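Local coordinates for protein CMP-sialic acid transporter 1 (Zea mays, PDB 6I1R) that probably carries CMP-sialic acid from the cytoplasm into the Golgi in exchange for CMP, which it binds here in an outward-facing state, at residues E42-E56 / S190-V203. The protein carries 5 engineered substitutions. Sequence-based numbering, arbitrary orientation.
Sequences ELFKLSVSGFFLWKE and SLYWQNVQLYTFGV. With C5P (cytidine-5'-monophosphate), chain D.
Ser49 OG is held from two helices: it donates to Lys45 O one turn back, 2.8 Å away, and takes a weak bond from Asn195 ND2, whose amide has its stronger partner in Ser251 of helix 234-256. Around this hydroxyl two membrane helices of the nucleotide-sugar transporter, a member of the DMT clan, run roughly antiparallel, their axes 8.2 Å apart at closest approach and 146° between their directions. The packing is knobs-into-holes. Leu46 drops among Val196, Tyr199, Thr200 and Val203, and Val196 answers by pushing CG2 against the backbone of Gly50.

Nearer the nucleotide, Lys45 CB sits over one face of the Tyr199 ring, 3.8 Å from its centroid, while Ser49 OG comes in at the ring edge. Bends at chi2 and chi3 carry the lysine chain across the Tyr199 ring, with Lys45 CE near Tyr199 CE1, and bring NZ to Glu42 OE2 in a salt bridge whose hydrogen bond is weak. A water links Lys45 NZ to Tyr199 OH. Glu42 and Lys45 belong to the CMP pocket. An alanine in place of Tyr199 would probably leave Lys45 without the ring its CB and CE rest on, free to turn beside the phosphate. Gly202 CA packs 3.5 Å from Glu42 OE1.

At the far end, Phe52 CB stands over the centre of the Tyr192 ring, 3.5 Å from its centroid, and the two rings are inclined at 48°. Beyond them the extended Glu56 reaches the N-cap residue Ser190, whose OG donates to the syn lone pair of Glu56 OE1 at 2.6 Å.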
# COMPACT_ATOMS: atom_id res chain seq x y z
N GLU B 42 2.59 6.02 19.85
CA GLU B 42 2.67 5.60 21.26
C GLU B 42 3.73 6.44 21.98
O GLU B 42 3.50 6.89 23.11
CB GLU B 42 3.00 4.11 21.37
CG GLU B 42 1.79 3.20 21.22
CD GLU B 42 0.78 3.31 22.35
OE1 GLU B 42 0.89 2.53 23.32
OE2 GLU B 42 -0.12 4.17 22.25
N LEU B 43 4.87 6.64 21.34
CA LEU B 43 5.96 7.42 21.93
C LEU B 43 5.46 8.83 22.26
O LEU B 43 5.78 9.38 23.32
CB LEU B 43 7.15 7.47 20.95
CG LEU B 43 8.53 7.46 21.60
CD1 LEU B 43 8.82 6.12 22.26
CD2 LEU B 43 9.61 7.79 20.58
N PHE B 44 4.65 9.40 21.37
CA PHE B 44 4.03 10.71 21.57
C PHE B 44 3.13 10.69 22.82
O PHE B 44 3.19 11.61 23.63
CB PHE B 44 3.24 11.12 20.32
CG PHE B 44 2.43 12.39 20.44
CD1 PHE B 44 2.99 13.62 20.16
CD2 PHE B 44 1.09 12.34 20.82
CE1 PHE B 44 2.24 14.78 20.27
CE2 PHE B 44 0.34 13.50 20.92
CZ PHE B 44 0.92 14.72 20.65
N LYS B 45 2.31 9.65 22.97
CA LYS B 45 1.38 9.54 24.10
C LYS B 45 2.15 9.30 25.40
O LYS B 45 1.82 9.88 26.44
CB LYS B 45 0.36 8.42 23.85
CG LYS B 45 -0.68 8.72 22.79
CD LYS B 45 -1.02 7.54 21.90
CE LYS B 45 -2.12 6.65 22.44
NZ LYS B 45 -2.70 5.80 21.38
N LEU B 46 3.16 8.43 25.34
CA LEU B 46 3.97 8.10 26.52
C LEU B 46 4.70 9.35 27.03
O LEU B 46 4.77 9.57 28.24
CB LEU B 46 4.97 7.00 26.15
CG LEU B 46 6.10 6.77 27.16
CD1 LEU B 46 5.55 6.33 28.51
CD2 LEU B 46 7.11 5.76 26.63
N SER B 47 5.24 10.14 26.11
CA SER B 47 6.08 11.28 26.48
C SER B 47 5.21 12.50 26.84
O SER B 47 5.64 13.35 27.62
CB SER B 47 7.08 11.61 25.40
OG SER B 47 6.48 12.29 24.32
N VAL B 48 4.00 12.59 26.28
CA VAL B 48 3.08 13.68 26.63
C VAL B 48 2.41 13.37 27.98
O VAL B 48 2.11 14.29 28.74
CB VAL B 48 2.04 13.93 25.51
CG1 VAL B 48 0.80 14.65 26.02
CG2 VAL B 48 2.65 14.69 24.34
N SER B 49 2.18 12.10 28.27
CA SER B 49 1.61 11.71 29.56
C SER B 49 2.65 11.94 30.67
O SER B 49 2.35 12.55 31.70
CB SER B 49 1.13 10.28 29.54
OG SER B 49 0.09 10.12 28.59
N GLY B 50 3.87 11.46 30.43
CA GLY B 50 4.99 11.68 31.35
C GLY B 50 5.19 13.15 31.65
O GLY B 50 5.43 13.52 32.80
N PHE B 51 5.09 13.99 30.63
CA PHE B 51 5.22 15.44 30.81
C PHE B 51 4.16 15.93 31.80
O PHE B 51 4.49 16.62 32.76
CB PHE B 51 5.09 16.19 29.48
CG PHE B 51 5.03 17.69 29.64
CD1 PHE B 51 6.19 18.44 29.75
CD2 PHE B 51 3.81 18.35 29.69
CE1 PHE B 51 6.13 19.82 29.90
CE2 PHE B 51 3.75 19.72 29.84
CZ PHE B 51 4.91 20.46 29.95
N PHE B 52 2.90 15.58 31.56
CA PHE B 52 1.81 16.04 32.41
C PHE B 52 1.91 15.40 33.80
O PHE B 52 1.52 16.03 34.78
CB PHE B 52 0.44 15.75 31.77
CG PHE B 52 0.11 16.58 30.56
CD1 PHE B 52 0.45 17.93 30.49
CD2 PHE B 52 -0.59 16.03 29.50
CE1 PHE B 52 0.14 18.68 29.37
CE2 PHE B 52 -0.91 16.79 28.38
CZ PHE B 52 -0.54 18.12 28.32
N LEU B 53 2.43 14.18 33.90
CA LEU B 53 2.63 13.56 35.21
C LEU B 53 3.66 14.39 36.00
O LEU B 53 3.40 14.76 37.14
CB LEU B 53 3.10 12.11 35.03
CG LEU B 53 3.28 11.31 36.33
CD1 LEU B 53 2.02 11.34 37.18
CD2 LEU B 53 3.69 9.88 36.02
N TRP B 54 4.80 14.67 35.37
CA TRP B 54 5.86 15.50 35.96
C TRP B 54 5.28 16.84 36.44
O TRP B 54 5.47 17.24 37.59
CB TRP B 54 6.99 15.70 34.94
CG TRP B 54 8.05 16.68 35.33
CD1 TRP B 54 9.22 16.42 36.00
CD2 TRP B 54 8.08 18.09 35.04
NE1 TRP B 54 9.95 17.56 36.15
CE2 TRP B 54 9.28 18.61 35.57
CE3 TRP B 54 7.20 18.97 34.39
CZ2 TRP B 54 9.62 19.95 35.47
CZ3 TRP B 54 7.54 20.30 34.29
CH2 TRP B 54 8.73 20.78 34.83
N LYS B 55 4.56 17.51 35.54
CA LYS B 55 3.96 18.82 35.80
C LYS B 55 2.95 18.72 36.95
O LYS B 55 2.83 19.64 37.76
CB LYS B 55 3.29 19.36 34.54
CG LYS B 55 2.57 20.69 34.69
CD LYS B 55 2.18 21.31 33.36
CE LYS B 55 1.47 22.64 33.52
NZ LYS B 55 1.26 23.30 32.21
N GLU B 56 2.21 17.61 37.01
CA GLU B 56 1.20 17.38 38.05
C GLU B 56 1.88 17.20 39.41
O GLU B 56 1.37 17.67 40.42
CB GLU B 56 0.34 16.16 37.71
CG GLU B 56 -0.93 16.07 38.53
CD GLU B 56 -1.72 14.79 38.33
OE1 GLU B 56 -1.12 13.70 38.42
OE2 GLU B 56 -2.94 14.88 38.08
N SER B 190 -3.75 8.62 39.14
CA SER B 190 -3.69 9.74 38.20
C SER B 190 -3.80 9.22 36.76
O SER B 190 -3.16 8.23 36.40
CB SER B 190 -2.43 10.53 38.39
OG SER B 190 -2.41 11.67 37.53
N LEU B 191 -4.60 9.91 35.94
CA LEU B 191 -4.75 9.56 34.53
C LEU B 191 -3.37 9.49 33.86
O LEU B 191 -3.11 8.58 33.07
CB LEU B 191 -5.64 10.62 33.85
CG LEU B 191 -5.90 10.42 32.36
CD1 LEU B 191 -6.57 9.08 32.10
CD2 LEU B 191 -6.74 11.55 31.79
N TYR B 192 -2.51 10.44 34.20
CA TYR B 192 -1.22 10.60 33.53
C TYR B 192 -0.25 9.48 33.96
O TYR B 192 0.62 9.11 33.18
CB TYR B 192 -0.63 11.98 33.83
CG TYR B 192 -1.56 13.13 33.50
CD1 TYR B 192 -2.12 13.26 32.25
CD2 TYR B 192 -1.87 14.09 34.45
CE1 TYR B 192 -2.97 14.31 31.94
CE2 TYR B 192 -2.71 15.15 34.16
CZ TYR B 192 -3.27 15.26 32.90
OH TYR B 192 -4.10 16.30 32.60
N TRP B 193 -0.40 8.95 35.17
CA TRP B 193 0.43 7.83 35.63
C TRP B 193 -0.09 6.51 35.04
O TRP B 193 0.69 5.60 34.76
CB TRP B 193 0.50 7.78 37.16
CG TRP B 193 1.04 6.50 37.72
CD1 TRP B 193 0.39 5.63 38.55
CD2 TRP B 193 2.35 5.94 37.49
NE1 TRP B 193 1.20 4.57 38.85
CE2 TRP B 193 2.40 4.73 38.22
CE3 TRP B 193 3.47 6.33 36.75
CZ2 TRP B 193 3.53 3.91 38.22
CZ3 TRP B 193 4.58 5.52 36.75
CH2 TRP B 193 4.62 4.33 37.47
N GLN B 194 -1.41 6.41 34.85
CA GLN B 194 -2.00 5.22 34.24
C GLN B 194 -1.58 5.17 32.76
O GLN B 194 -1.16 4.12 32.27
CB GLN B 194 -3.52 5.24 34.43
CG GLN B 194 -3.94 5.06 35.88
CD GLN B 194 -5.43 5.13 36.09
OE1 GLN B 194 -6.11 6.01 35.56
NE2 GLN B 194 -5.96 4.22 36.89
N ASN B 195 -1.66 6.31 32.09
CA ASN B 195 -1.17 6.44 30.71
C ASN B 195 0.30 6.03 30.63
O ASN B 195 0.68 5.25 29.76
CB ASN B 195 -1.33 7.87 30.18
CG ASN B 195 -2.77 8.26 29.93
OD1 ASN B 195 -3.67 7.42 29.98
ND2 ASN B 195 -3.01 9.53 29.66
N VAL B 196 1.13 6.54 31.55
CA VAL B 196 2.59 6.33 31.47
C VAL B 196 2.89 4.82 31.51
O VAL B 196 3.73 4.36 30.75
CB VAL B 196 3.34 7.09 32.59
CG1 VAL B 196 4.73 6.52 32.84
CG2 VAL B 196 3.43 8.58 32.28
N GLN B 197 2.19 4.07 32.36
CA GLN B 197 2.41 2.62 32.46
C GLN B 197 1.87 1.93 31.21
O GLN B 197 2.53 1.08 30.61
CB GLN B 197 1.71 2.04 33.69
CG GLN B 197 2.14 2.64 35.02
CD GLN B 197 1.09 2.39 36.07
OE1 GLN B 197 1.02 1.32 36.67
NE2 GLN B 197 0.23 3.38 36.28
N LEU B 198 0.64 2.30 30.84
CA LEU B 198 -0.05 1.72 29.69
C LEU B 198 0.81 1.88 28.43
O LEU B 198 1.09 0.90 27.74
CB LEU B 198 -1.40 2.42 29.53
CG LEU B 198 -2.28 1.91 28.38
CD1 LEU B 198 -2.66 0.45 28.59
CD2 LEU B 198 -3.53 2.77 28.25
N TYR B 199 1.24 3.11 28.16
CA TYR B 199 1.91 3.45 26.91
C TYR B 199 3.40 3.06 26.94
O TYR B 199 4.04 3.04 25.90
CB TYR B 199 1.75 4.94 26.60
CG TYR B 199 0.33 5.40 26.43
CD1 TYR B 199 -0.60 4.62 25.75
CD2 TYR B 199 -0.10 6.63 26.93
CE1 TYR B 199 -1.91 5.04 25.59
CE2 TYR B 199 -1.41 7.06 26.77
CZ TYR B 199 -2.32 6.26 26.09
OH TYR B 199 -3.60 6.68 25.92
N THR B 200 3.94 2.75 28.12
CA THR B 200 5.30 2.20 28.20
C THR B 200 5.30 0.80 27.59
O THR B 200 6.11 0.50 26.70
CB THR B 200 5.83 2.22 29.64
OG1 THR B 200 6.13 3.58 29.96
CG2 THR B 200 7.06 1.37 29.84
N PHE B 201 4.39 -0.05 28.05
CA PHE B 201 4.29 -1.42 27.55
C PHE B 201 3.94 -1.42 26.06
O PHE B 201 4.43 -2.26 25.31
CB PHE B 201 3.27 -2.21 28.38
CG PHE B 201 3.75 -2.59 29.76
CD1 PHE B 201 4.85 -3.42 29.92
CD2 PHE B 201 3.11 -2.11 30.89
CE1 PHE B 201 5.29 -3.77 31.18
CE2 PHE B 201 3.56 -2.46 32.16
CZ PHE B 201 4.65 -3.29 32.30
N GLY B 202 3.11 -0.46 25.63
CA GLY B 202 2.78 -0.30 24.22
C GLY B 202 4.01 0.02 23.38
O GLY B 202 4.21 -0.57 22.32
N VAL B 203 4.84 0.95 23.86
CA VAL B 203 6.10 1.28 23.19
C VAL B 203 6.96 0.01 23.11
O VAL B 203 7.43 -0.35 22.03
CB VAL B 203 6.84 2.43 23.91
CG1 VAL B 203 8.34 2.42 23.65
CG2 VAL B 203 6.25 3.79 23.54
O3P C5P D . -2.09 2.11 20.84
P C5P D . -2.17 0.74 20.21
O1P C5P D . -3.50 0.04 20.41
O2P C5P D . -1.63 0.67 18.80
O5' C5P D . -1.14 -0.15 21.07
C5' C5P D . 0.03 -0.70 20.46
C4' C5P D . -0.02 -2.22 20.57
O4' C5P D . -0.64 -2.77 19.41
C3' C5P D . 1.38 -2.81 20.67
O3' C5P D . 1.55 -3.46 21.93
C2' C5P D . 1.52 -3.76 19.49
O2' C5P D . 1.79 -5.11 19.90
C1' C5P D . 0.20 -3.70 18.74
N1 C5P D . 0.44 -3.27 17.36
C2 C5P D . 1.10 -4.13 16.45
N3 C5P D . 1.32 -3.73 15.18
C4 C5P D . 0.92 -2.51 14.76
C5 C5P D . 0.27 -1.66 15.65
C6 C5P D . 0.04 -2.06 16.96
O2 C5P D . 1.48 -5.26 16.83
N4 C5P D . 1.14 -2.13 13.49
O HOH W 1 -4.57 5.00 23.27